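Local coordinates for protein acarbose Kinase Mak1 (Uncultured bacterium, PDB 6WB4) that probably phosphorylates the antidiabetic drug acarbose using ATP, as a pfkB-family carbohydrate kinase linked to microbial acarbose resistance, at residues V67-H72 against T305-V310. Residues are numbered along the deposited sequence; the frame is centred on the assembly and turned at random.
Sequences VALGVH and TSFVDV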
loop_
_atom_site.group_PDB
_atom_site.type_symbol
_atom_site.label_atom_id
_atom_site.label_comp_id
_atom_site.label_asym_id
_atom_site.label_seq_id
_atom_site.Cartn_x
_atom_site.Cartn_y
_atom_site.Cartn_z
ATOM N N VAL B 67 15.659 7.623 13.285
ATOM C CA VAL B 67 16.561 8.032 14.358
ATOM C C VAL B 67 17.365 6.854 14.909
ATOM O O VAL B 67 18.588 6.956 15.067
ATOM C CB VAL B 67 15.799 8.709 15.496
ATOM C CG1 VAL B 67 16.737 8.990 16.656
ATOM C CG2 VAL B 67 15.154 10.002 14.995
ATOM N N ALA B 68 16.689 5.736 15.167
ATOM C CA ALA B 68 17.365 4.539 15.668
ATOM C C ALA B 68 18.461 4.068 14.711
ATOM O O ALA B 68 19.553 3.677 15.141
ATOM C CB ALA B 68 16.363 3.419 15.908
ATOM N N LEU B 69 18.159 4.110 13.416
ATOM C CA LEU B 69 19.093 3.683 12.378
ATOM C C LEU B 69 20.298 4.616 12.279
ATOM O O LEU B 69 21.440 4.159 12.190
ATOM C CB LEU B 69 18.383 3.622 11.027
ATOM C CG LEU B 69 17.606 2.377 10.605
ATOM C CD1 LEU B 69 16.809 2.699 9.351
ATOM C CD2 LEU B 69 18.573 1.209 10.331
ATOM N N GLY B 70 20.034 5.921 12.302
ATOM C CA GLY B 70 21.090 6.919 12.273
ATOM C C GLY B 70 22.079 6.753 13.416
ATOM O O GLY B 70 23.295 6.789 13.217
ATOM N N VAL B 71 21.544 6.565 14.615
ATOM C CA VAL B 71 22.350 6.361 15.806
ATOM C C VAL B 71 23.191 5.087 15.716
ATOM O O VAL B 71 24.385 5.076 16.050
ATOM C CB VAL B 71 21.456 6.294 17.056
ATOM C CG1 VAL B 71 22.258 5.811 18.250
ATOM C CG2 VAL B 71 20.841 7.663 17.337
ATOM N N HIS B 72 22.557 4.009 15.276
ATOM C CA HIS B 72 23.247 2.734 15.148
ATOM C C HIS B 72 24.360 2.835 14.097
ATOM O O HIS B 72 25.468 2.327 14.289
ATOM C CB HIS B 72 22.260 1.634 14.780
ATOM C CG HIS B 72 22.845 0.260 14.831
ATOM N ND1 HIS B 72 23.559 -0.285 13.785
ATOM C CD2 HIS B 72 22.812 -0.687 15.798
ATOM C CE1 HIS B 72 23.941 -1.508 14.105
ATOM N NE2 HIS B 72 23.497 -1.779 15.320
ATOM N N THR B 305 17.324 5.336 3.663
ATOM C CA THR B 305 18.148 4.400 2.905
ATOM C C THR B 305 19.596 4.278 3.380
ATOM O O THR B 305 20.151 3.178 3.435
ATOM C CB THR B 305 18.168 4.781 1.419
ATOM O OG1 THR B 305 16.825 5.028 0.975
ATOM C CG2 THR B 305 18.761 3.652 0.604
ATOM N N SER B 306 20.207 5.402 3.721
ATOM C CA SER B 306 21.625 5.409 4.038
ATOM C C SER B 306 21.979 6.473 5.067
ATOM O O SER B 306 21.565 7.621 4.941
ATOM C CB SER B 306 22.444 5.619 2.767
ATOM O OG SER B 306 23.828 5.611 3.059
ATOM N N PHE B 307 22.752 6.092 6.079
ATOM C CA PHE B 307 23.128 7.034 7.131
ATOM C C PHE B 307 24.638 7.159 7.244
ATOM O O PHE B 307 25.366 6.174 7.130
ATOM C CB PHE B 307 22.521 6.613 8.469
ATOM C CG PHE B 307 21.011 6.590 8.463
ATOM C CD1 PHE B 307 20.316 5.488 7.974
ATOM C CD2 PHE B 307 20.291 7.678 8.917
ATOM C CE1 PHE B 307 18.939 5.469 7.951
ATOM C CE2 PHE B 307 18.903 7.666 8.897
ATOM C CZ PHE B 307 18.227 6.558 8.413
ATOM N N VAL B 308 25.105 8.386 7.434
ATOM C CA VAL B 308 26.536 8.648 7.529
ATOM C C VAL B 308 27.146 7.843 8.682
ATOM O O VAL B 308 26.526 7.696 9.737
ATOM C CB VAL B 308 26.809 10.153 7.716
ATOM C CG1 VAL B 308 26.354 10.626 9.109
ATOM C CG2 VAL B 308 28.275 10.459 7.501
ATOM N N ASP B 309 28.337 7.282 8.466
ATOM C CA ASP B 309 29.037 6.552 9.525
ATOM C C ASP B 309 30.047 7.467 10.215
ATOM O O ASP B 309 30.183 8.624 9.823
ATOM C CB ASP B 309 29.709 5.282 8.977
ATOM C CG ASP B 309 30.789 5.561 7.924
ATOM O OD1 ASP B 309 31.255 6.710 7.781
ATOM O OD2 ASP B 309 31.191 4.595 7.238
ATOM N N VAL B 310 30.745 6.956 11.233
ATOM C CA VAL B 310 31.698 7.762 12.008
ATOM C C VAL B 310 32.824 8.363 11.174
ATOM O O VAL B 310 33.092 9.562 11.245
ATOM C CB VAL B 310 32.354 6.938 13.145
ATOM C CG1 VAL B 310 33.550 7.678 13.720
ATOM C CG2 VAL B 310 31.353 6.628 14.226
#
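The aromatic ring of Phe307 lies against one turn of helix 65-73, at Leu69 and Gly70. The fold is that of the pfkB (ribokinase-like) kinases, in which helices pack on the faces of a large, mostly parallel sheet. Here the loop after helix 283-298 passes over helix 65-73 on its way to the C-terminal helix 310-318.

The contact is apolar, with no hydrogen bond between the segments. One face of the ring covers the peptide between Leu69 and Gly70. Leu69 C sits over the ring centre, 4.3 Å above its plane. Gly70 N is displaced toward the rim. Gly70 has no side chain, and the ring lies directly on the helix backbone; the CA atoms of Gly70 and Phe307 are 5.5 Å apart. The CB of Phe307 points toward the helix, and CG is anti to the carbonyl carbon (chi1 -62°), which lays the ring on this peptide. Leu69 meets the CE1 side of the ring with its CB and CD1, and the two side chains cross at about a right angle. Leu69 CD1 lies 3.8 Å from Phe307 CE1.

Phe307 also touches Ser268 of helix 265-280, and Ser306 OG is hydrogen-bonded to Trp296 NE1. Asp309 is the N-cap of helix 310-318; its side chain caps a backbone N in the first turn, and its OD1 is also hydrogen-bonded to Thr312 OG1. The Phe307 side chain is about 10 Å from the bound ATP, too far for direct contact.

Two opposite ring carbons come closest: Phe307 CD2 is 3.5 Å from Gly70 CA, and Phe307 CE1 is 3.6 Å from Leu69 CB.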